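Long-range contacts in 3-dehydroquinate dehydratase (PDB 2UYG), which probably catalyses the trans-dehydration of 3-dehydroquinate to 3-dehydroshikimate through an enolate intermediate, the third step of the chorismate pathway: residues Leu72-Leu77 with Glu97-Asn102; Leu77-Tyr82 with Glu107-His112. All coordinates share one frame; numbering follows the deposited sequence.

Contact 1 of 2, residues Leu72-Leu77 with Glu97-Asn102; sequences LNPGAL and EVHLTN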
ATOM      1  N   LEU A  72      18.866 -24.631   9.609  1.00 24.30           N
ATOM      2  CA  LEU A  72      19.291 -23.329   9.226  1.00 23.57           C
ATOM      3  C   LEU A  72      18.566 -22.231   9.938  1.00 23.37           C
ATOM      4  O   LEU A  72      17.364 -22.118   9.824  1.00 23.67           O
ATOM      5  CB  LEU A  72      19.027 -23.179   7.702  1.00 24.16           C
ATOM      6  CG  LEU A  72      19.315 -21.824   7.102  1.00 23.69           C
ATOM      7  CD1 LEU A  72      20.785 -21.620   7.247  1.00 26.12           C
ATOM      8  CD2 LEU A  72      18.958 -21.791   5.548  1.00 23.79           C
ATOM      9  N   ASN A  73      19.324 -21.390  10.641  1.00 23.04           N
ATOM     10  CA  ASN A  73      18.846 -20.237  11.346  1.00 22.02           C
ATOM     11  C   ASN A  73      19.624 -19.083  10.714  1.00 22.52           C
ATOM     12  O   ASN A  73      20.808 -18.816  11.124  1.00 24.57           O
ATOM     13  CB  ASN A  73      19.136 -20.287  12.857  1.00 19.98           C
ATOM     14  CG  ASN A  73      18.607 -19.033  13.583  1.00 21.20           C
ATOM     15  OD1 ASN A  73      18.258 -18.071  12.934  1.00 18.52           O
ATOM     16  ND2 ASN A  73      18.469 -19.090  14.901  1.00 18.99           N
ATOM     17  N   PRO A  74      19.054 -18.402   9.745  1.00 21.38           N
ATOM     18  CA  PRO A  74      19.832 -17.326   9.117  1.00 21.73           C
ATOM     19  C   PRO A  74      19.996 -16.063   9.985  1.00 22.65           C
ATOM     20  O   PRO A  74      20.633 -15.117   9.535  1.00 19.94           O
ATOM     21  CB  PRO A  74      19.065 -17.061   7.843  1.00 22.68           C
ATOM     22  CG  PRO A  74      17.992 -18.307   7.709  1.00 22.27           C
ATOM     23  CD  PRO A  74      17.776 -18.676   9.074  1.00 21.15           C
ATOM     24  N   GLY A  75      19.385 -15.992  11.188  1.00 22.44           N
ATOM     25  CA  GLY A  75      19.519 -14.731  11.948  1.00 22.35           C
ATOM     26  C   GLY A  75      18.740 -13.638  11.162  1.00 22.85           C
ATOM     27  O   GLY A  75      17.847 -13.994  10.394  1.00 20.20           O
ATOM     28  N   ALA A  76      19.126 -12.364  11.220  1.00 21.49           N
ATOM     29  CA  ALA A  76      18.373 -11.329  10.504  1.00 22.21           C
ATOM     30  C   ALA A  76      18.282 -11.475   8.918  1.00 22.14           C
ATOM     31  O   ALA A  76      17.396 -10.815   8.283  1.00 19.76           O
ATOM     32  CB  ALA A  76      18.891 -10.033  10.823  1.00 22.61           C
ATOM     33  N   LEU A  77      19.180 -12.274   8.339  1.00 20.10           N
ATOM     34  CA  LEU A  77      19.201 -12.511   6.905  1.00 20.88           C
ATOM     35  C   LEU A  77      17.904 -13.136   6.467  1.00 21.46           C
ATOM     36  O   LEU A  77      17.561 -13.063   5.318  1.00 21.02           O
ATOM     37  CB  LEU A  77      20.341 -13.447   6.498  1.00 20.77           C
ATOM     38  CG  LEU A  77      21.774 -12.874   6.691  1.00 23.46           C
ATOM     39  CD1 LEU A  77      22.841 -13.913   6.418  1.00 20.27           C
ATOM     40  CD2 LEU A  77      22.010 -11.622   5.924  1.00 25.04           C
ATOM     41  N   GLU A  97      14.253 -24.620   8.680  1.00 23.10           N
ATOM     42  CA  GLU A  97      14.546 -23.263   9.127  1.00 23.10           C
ATOM     43  C   GLU A  97      14.147 -23.237  10.587  1.00 21.14           C
ATOM     44  O   GLU A  97      13.082 -23.620  10.919  1.00 22.46           O
ATOM     45  CB  GLU A  97      13.737 -22.230   8.326  1.00 22.31           C
ATOM     46  CG  GLU A  97      14.006 -20.833   8.762  1.00 25.37           C
ATOM     47  CD  GLU A  97      13.368 -19.743   7.887  1.00 27.41           C
ATOM     48  OE1 GLU A  97      12.753 -18.764   8.443  1.00 27.78           O
ATOM     49  OE2 GLU A  97      13.462 -19.855   6.675  1.00 32.19           O
ATOM     50  N   VAL A  98      15.001 -22.761  11.431  1.00 21.74           N
ATOM     51  CA  VAL A  98      14.798 -22.706  12.876  1.00 23.29           C
ATOM     52  C   VAL A  98      15.035 -21.307  13.389  1.00 23.08           C
ATOM     53  O   VAL A  98      15.921 -20.578  12.893  1.00 21.70           O
ATOM     54  CB  VAL A  98      15.808 -23.808  13.404  1.00 25.08           C
ATOM     55  CG1 VAL A  98      16.306 -23.589  14.685  1.00 32.59           C
ATOM     56  CG2 VAL A  98      15.111 -25.181  13.292  1.00 24.57           C
ATOM     57  N   HIS A  99      14.261 -20.875  14.401  1.00 24.13           N
ATOM     58  CA  HIS A  99      14.569 -19.590  15.109  1.00 23.54           C
ATOM     59  C   HIS A  99      14.279 -19.795  16.577  1.00 23.96           C
ATOM     60  O   HIS A  99      13.297 -20.446  16.888  1.00 24.46           O
ATOM     61  CB  HIS A  99      13.700 -18.423  14.644  1.00 21.32           C
ATOM     62  CG  HIS A  99      13.652 -18.274  13.176  1.00 23.94           C
ATOM     63  ND1 HIS A  99      14.541 -17.473  12.481  1.00 22.10           N
ATOM     64  CD2 HIS A  99      12.886 -18.888  12.244  1.00 24.10           C
ATOM     65  CE1 HIS A  99      14.266 -17.557  11.195  1.00 20.76           C
ATOM     66  NE2 HIS A  99      13.273 -18.415  11.018  1.00 23.67           N
ATOM     67  N   LEU A 100      15.094 -19.211  17.434  1.00 23.63           N
ATOM     68  CA  LEU A 100      14.946 -19.271  18.851  1.00 25.00           C
ATOM     69  C   LEU A 100      13.667 -18.612  19.320  1.00 25.51           C
ATOM     70  O   LEU A 100      13.006 -19.141  20.196  1.00 21.97           O
ATOM     71  CB  LEU A 100      16.077 -18.504  19.517  1.00 25.50           C
ATOM     72  CG  LEU A 100      17.456 -19.131  19.216  1.00 29.27           C
ATOM     73  CD1 LEU A 100      18.453 -17.998  19.244  1.00 31.83           C
ATOM     74  CD2 LEU A 100      17.760 -20.211  20.205  1.00 28.64           C
ATOM     75  N   THR A 101      13.385 -17.445  18.740  1.00 25.61           N
ATOM     76  CA  THR A 101      12.292 -16.590  19.165  1.00 26.96           C
ATOM     77  C   THR A 101      11.168 -16.717  18.221  1.00 27.74           C
ATOM     78  O   THR A 101      11.327 -17.215  17.115  1.00 28.31           O
ATOM     79  CB  THR A 101      12.663 -15.048  19.175  1.00 28.40           C
ATOM     80  OG1 THR A 101      13.045 -14.589  17.859  1.00 30.58           O
ATOM     81  CG2 THR A 101      13.808 -14.753  20.068  1.00 26.25           C
ATOM     82  N   ASN A 102      10.012 -16.239  18.667  1.00 29.34           N
ATOM     83  CA  ASN A 102       8.795 -16.267  17.889  1.00 29.88           C
ATOM     84  C   ASN A 102       8.798 -15.005  17.048  1.00 30.97           C
ATOM     85  O   ASN A 102       8.575 -13.881  17.574  1.00 29.95           O
ATOM     86  CB  ASN A 102       7.569 -16.246  18.817  1.00 30.12           C
ATOM     87  CG  ASN A 102       6.255 -16.310  18.043  1.00 30.88           C
ATOM     88  OD1 ASN A 102       6.216 -16.074  16.828  1.00 28.22           O
ATOM     89  ND2 ASN A 102       5.185 -16.644  18.737  1.00 33.11           N
TER
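Leu72 and Glu97 pair as neighbours in parallel strands, at the point where strands 69-73 and 95-99 of a beta-alpha-beta unit run out at the C-terminal edge of the flavodoxin-like parallel sheet of type II dehydroquinases. Between these segments the backbones share one hydrogen bond, from Val98 N to Leu72 O at 2.9 Å; Leu72 also bonds to Val96 of the same neighbouring strand. The CA-H of Glu97 approaches the same carbonyl oxygen, at 3.1 Å between Glu97 CA and Leu72 O. One residue on, the strands stay in touch through a CA-H...O contact from Asn73 CA to Val98 O.

Side-chain packing centres on Asn73. With CG anti to the backbone N (chi1 -180°), its amide reaches across Val98 O, which lies 3.2 Å from Asn73 CG, and on to His99, whose ring plane is turned 71° from the amide. Pro74 and Leu100 add looser van der Waals contact.

The polar ends are held inside each segment and beyond. Asn73 OD1 accepts from Gly75 N at 2.9 Å, an Asx turn that bends the chain as it leaves the strand, while ND2 is bonded to the hydroxyl of Tyr131. Asn73 is predicted to bind substrate and His99 to be the proton donor, so the strand ends bring two probable active-site groups together. Glu97, whose OE2 is bonded to Thr115 and OE1 to Ser113, also fixes the rotation of the histidine: His99 NE2 donates to the anti lone pair of Glu97 OE1 at 2.7 Å, with the oxygen almost exactly in the imidazole plane.

Contact 2 of 2, residues Leu77-Tyr82 with Glu107-His112; sequences LTHYSY and EEFRRH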
ATOM      1  N   LEU A  77      19.180 -12.274   8.339  1.00 20.10           N
ATOM      2  CA  LEU A  77      19.201 -12.511   6.905  1.00 20.88           C
ATOM      3  C   LEU A  77      17.904 -13.136   6.467  1.00 21.46           C
ATOM      4  O   LEU A  77      17.561 -13.063   5.318  1.00 21.02           O
ATOM      5  CB  LEU A  77      20.341 -13.447   6.498  1.00 20.77           C
ATOM      6  CG  LEU A  77      21.774 -12.874   6.691  1.00 23.46           C
ATOM      7  CD1 LEU A  77      22.841 -13.913   6.418  1.00 20.27           C
ATOM      8  CD2 LEU A  77      22.010 -11.622   5.924  1.00 25.04           C
ATOM      9  N   THR A  78      17.228 -13.846   7.366  1.00 23.00           N
ATOM     10  CA  THR A  78      15.966 -14.442   7.028  1.00 22.99           C
ATOM     11  C   THR A  78      15.006 -13.445   6.398  1.00 22.76           C
ATOM     12  O   THR A  78      14.171 -13.779   5.505  1.00 24.47           O
ATOM     13  CB  THR A  78      15.272 -15.226   8.276  1.00 24.57           C
ATOM     14  OG1 THR A  78      14.148 -14.499   8.754  1.00 30.80           O
ATOM     15  CG2 THR A  78      16.074 -15.501   9.383  1.00 16.84           C
ATOM     16  N   HIS A  79      15.127 -12.197   6.755  1.00 21.03           N
ATOM     17  CA  HIS A  79      14.145 -11.236   6.271  1.00 22.49           C
ATOM     18  C   HIS A  79      14.594 -10.448   5.036  1.00 23.35           C
ATOM     19  O   HIS A  79      13.832  -9.580   4.573  1.00 23.83           O
ATOM     20  CB  HIS A  79      13.746 -10.256   7.371  1.00 21.99           C
ATOM     21  CG  HIS A  79      13.684 -10.866   8.734  1.00 22.76           C
ATOM     22  ND1 HIS A  79      12.708 -11.768   9.122  1.00 23.85           N
ATOM     23  CD2 HIS A  79      14.564 -10.796   9.776  1.00 26.82           C
ATOM     24  CE1 HIS A  79      12.986 -12.200  10.351  1.00 21.34           C
ATOM     25  NE2 HIS A  79      14.061 -11.554  10.792  1.00 19.31           N
ATOM     26  N   TYR A  80      15.767 -10.721   4.470  1.00 21.36           N
ATOM     27  CA  TYR A  80      16.117 -10.000   3.214  1.00 21.08           C
ATOM     28  C   TYR A  80      17.068 -10.703   2.206  1.00 21.72           C
ATOM     29  O   TYR A  80      17.156 -10.267   1.027  1.00 23.04           O
ATOM     30  CB  TYR A  80      16.554  -8.591   3.510  1.00 19.38           C
ATOM     31  CG  TYR A  80      17.809  -8.517   4.307  1.00 20.42           C
ATOM     32  CD1 TYR A  80      19.011  -8.215   3.700  1.00 20.07           C
ATOM     33  CD2 TYR A  80      17.818  -8.818   5.708  1.00 19.34           C
ATOM     34  CE1 TYR A  80      20.228  -8.110   4.477  1.00 24.45           C
ATOM     35  CE2 TYR A  80      18.991  -8.740   6.470  1.00 22.13           C
ATOM     36  CZ  TYR A  80      20.193  -8.367   5.866  1.00 24.81           C
ATOM     37  OH  TYR A  80      21.335  -8.264   6.615  1.00 29.55           O
ATOM     38  N   SER A  81      17.695 -11.815   2.610  1.00 21.64           N
ATOM     39  CA  SER A  81      18.623 -12.533   1.755  1.00 20.75           C
ATOM     40  C   SER A  81      18.003 -13.464   0.744  1.00 21.24           C
ATOM     41  O   SER A  81      18.017 -14.660   0.949  1.00 20.71           O
ATOM     42  CB  SER A  81      19.561 -13.386   2.611  1.00 22.21           C
ATOM     43  OG  SER A  81      20.692 -13.820   1.857  1.00 20.90           O
ATOM     44  N   TYR A  82      17.570 -12.917  -0.393  1.00 21.20           N
ATOM     45  CA  TYR A  82      17.171 -13.705  -1.483  1.00 21.45           C
ATOM     46  C   TYR A  82      18.354 -14.457  -2.042  1.00 19.63           C
ATOM     47  O   TYR A  82      18.167 -15.478  -2.695  1.00 20.67           O
ATOM     48  CB  TYR A  82      16.457 -12.818  -2.561  1.00 23.83           C
ATOM     49  CG  TYR A  82      15.116 -12.159  -2.132  1.00 22.66           C
ATOM     50  CD1 TYR A  82      15.014 -10.777  -1.975  1.00 22.96           C
ATOM     51  CD2 TYR A  82      13.946 -12.919  -1.962  1.00 27.75           C
ATOM     52  CE1 TYR A  82      13.787 -10.155  -1.689  1.00 23.63           C
ATOM     53  CE2 TYR A  82      12.722 -12.320  -1.577  1.00 24.73           C
ATOM     54  CZ  TYR A  82      12.668 -10.944  -1.468  1.00 27.14           C
ATOM     55  OH  TYR A  82      11.518 -10.301  -1.100  1.00 33.86           O
ATOM     56  N   GLU A 107       9.135  -7.108  16.021  1.00 34.12           N
ATOM     57  CA  GLU A 107       8.901  -6.091  15.005  1.00 34.64           C
ATOM     58  C   GLU A 107       8.224  -6.653  13.741  1.00 34.19           C
ATOM     59  O   GLU A 107       8.426  -7.814  13.344  1.00 35.14           O
ATOM     60  CB  GLU A 107      10.222  -5.367  14.608  1.00 34.92           C
ATOM     61  CG  GLU A 107      11.008  -4.776  15.773  1.00 37.19           C
ATOM     62  CD  GLU A 107      12.077  -5.708  16.297  1.00 44.07           C
ATOM     63  OE1 GLU A 107      11.830  -6.908  16.392  1.00 49.03           O
ATOM     64  OE2 GLU A 107      13.192  -5.279  16.611  1.00 48.43           O
ATOM     65  N   GLU A 108       7.461  -5.813  13.064  1.00 33.50           N
ATOM     66  CA  GLU A 108       6.790  -6.234  11.882  1.00 33.67           C
ATOM     67  C   GLU A 108       7.728  -6.868  10.900  1.00 32.40           C
ATOM     68  O   GLU A 108       7.315  -7.795  10.224  1.00 32.74           O
ATOM     69  CB  GLU A 108       6.059  -5.089  11.137  1.00 34.67           C
ATOM     70  CG  GLU A 108       5.309  -5.576   9.871  1.00 39.16           C
ATOM     71  CD  GLU A 108       4.449  -4.521   9.189  1.00 50.73           C
ATOM     72  OE1 GLU A 108       4.699  -3.284   9.359  1.00 58.81           O
ATOM     73  OE2 GLU A 108       3.541  -4.916   8.434  1.00 55.44           O
ATOM     74  N   PHE A 109       8.918  -6.304  10.698  1.00 30.79           N
ATOM     75  CA  PHE A 109       9.771  -6.814   9.603  1.00 30.55           C
ATOM     76  C   PHE A 109      10.272  -8.274   9.843  1.00 28.76           C
ATOM     77  O   PHE A 109      10.544  -8.930   8.930  1.00 27.74           O
ATOM     78  CB  PHE A 109      10.967  -5.890   9.332  1.00 28.80           C
ATOM     79  CG  PHE A 109      12.012  -5.938  10.394  1.00 29.48           C
ATOM     80  CD1 PHE A 109      13.009  -6.894  10.367  1.00 28.68           C
ATOM     81  CD2 PHE A 109      12.031  -5.000  11.407  1.00 31.61           C
ATOM     82  CE1 PHE A 109      13.996  -6.914  11.339  1.00 27.30           C
ATOM     83  CE2 PHE A 109      12.977  -5.027  12.356  1.00 24.60           C
ATOM     84  CZ  PHE A 109      13.977  -5.975  12.310  1.00 27.08           C
ATOM     85  N   ARG A 110      10.431  -8.702  11.094  1.00 29.25           N
ATOM     86  CA  ARG A 110      10.709 -10.086  11.432  1.00 29.36           C
ATOM     87  C   ARG A 110       9.671 -11.076  11.021  1.00 29.83           C
ATOM     88  O   ARG A 110       9.964 -12.287  10.924  1.00 27.06           O
ATOM     89  CB  ARG A 110      10.941 -10.232  12.892  1.00 31.59           C
ATOM     90  CG  ARG A 110      12.346  -9.861  13.191  1.00 34.42           C
ATOM     91  CD  ARG A 110      12.721 -10.017  14.606  1.00 34.04           C
ATOM     92  NE  ARG A 110      13.542  -8.890  15.005  1.00 32.76           N
ATOM     93  CZ  ARG A 110      14.866  -8.796  14.858  1.00 30.43           C
ATOM     94  NH1 ARG A 110      15.483  -7.689  15.282  1.00 31.06           N
ATOM     95  NH2 ARG A 110      15.547  -9.746  14.262  1.00 25.99           N
ATOM     96  N   ARG A 111       8.452 -10.590  10.735  1.00 30.20           N
ATOM     97  CA  ARG A 111       7.371 -11.488  10.385  1.00 32.18           C
ATOM     98  C   ARG A 111       7.524 -12.037   8.985  1.00 33.42           C
ATOM     99  O   ARG A 111       6.878 -13.050   8.634  1.00 34.58           O
ATOM    100  CB  ARG A 111       5.977 -10.871  10.637  1.00 32.04           C
ATOM    101  CG  ARG A 111       5.872 -10.319  12.055  1.00 36.84           C
ATOM    102  CD  ARG A 111       4.503  -9.909  12.585  1.00 43.51           C
ATOM    103  NE  ARG A 111       3.604 -11.061  12.556  1.00 48.48           N
ATOM    104  CZ  ARG A 111       2.292 -10.996  12.729  1.00 52.79           C
ATOM    105  NH1 ARG A 111       1.699  -9.822  12.978  1.00 52.45           N
ATOM    106  NH2 ARG A 111       1.568 -12.120  12.676  1.00 52.22           N
ATOM    107  N   HIS A 112       8.420 -11.513   8.167  1.00 33.21           N
ATOM    108  CA  HIS A 112       8.448 -12.060   6.816  1.00 34.22           C
ATOM    109  C   HIS A 112       9.743 -12.904   6.618  1.00 31.44           C
ATOM    110  O   HIS A 112      10.804 -12.479   6.999  1.00 30.47           O
ATOM    111  CB  HIS A 112       8.032 -10.872   5.859  1.00 35.85           C
ATOM    112  CG  HIS A 112       9.084 -10.328   4.937  1.00 47.45           C
ATOM    113  ND1 HIS A 112      10.391 -10.041   5.325  1.00 55.74           N
ATOM    114  CD2 HIS A 112       8.973  -9.898   3.639  1.00 53.84           C
ATOM    115  CE1 HIS A 112      11.046  -9.518   4.294  1.00 56.02           C
ATOM    116  NE2 HIS A 112      10.211  -9.409   3.266  1.00 58.29           N
TER
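His112 O takes a hydrogen bond from His79 ND1 at 2.9 Å, nearly straight at 161°, with the oxygen in the plane of the His79 ring. With CG beside the backbone N (chi1 -36°), the imidazole is directed at the 108-111 turn, and the bond probably fixes its rotation.

Residues 108-111, a short 3-10 turn, cover one face of that ring. Arg110 CA sits over it in a CH-pi contact, 3.6 Å from the ring centroid, and Arg110 CG comes 3.4 Å from His79 NE2. Phe109 makes a T-shaped pair with the same imidazole, its edge toward the face of His79 and the planes at 87°. Thr78 OG1 lies over the other face, near the edge of the ring.

Beyond CG the arginine chain bends at chi3, and its guanidinium is held by two carboxylates: Arg110 NE meets Glu107 OE1 in a salt bridge of 3.0 Å, and NH2 meets Asp86 of the third subunit. His79, Arg110 and Asp86 are all predicted to bind substrate, consistent with a pocket completed by a neighbouring chain; a glycerol lies beside His79. An alanine at His79 is likely to leave His112 O without its donor and open a gap against Arg110 and Phe109.

The Phe109 ring stacks on Tyr82 of the third subunit. Within the chain, the contact joins the loop between strand 69-73 and helix 82-89, where Ser81 caps the helix, to the long connection between strands 95-99 and 121-124.

In the fold
The centres of contacts 1 and 2 lie about 10 Å apart, contact 1 at the C-terminal ends of two adjacent central strands, about 6 Å from the centre of the chain, and contact 2 about 15 Å from it. Leu77 belongs to both, and their segments alternate along the sequence: 72-77 runs into 77-82, which leads into helix 82-89; after strand 95-99, segment 97-102 precedes 107-112. The two chain paths leaving adjacent strands thus meet twice, first at the strand ends and again between the loops. The contacts touch where His99 CE1 packs 3.3 Å from Thr78 CG2, bringing the predicted proton donor and substrate-binding residues into one probable active site, bordered by the third subunit.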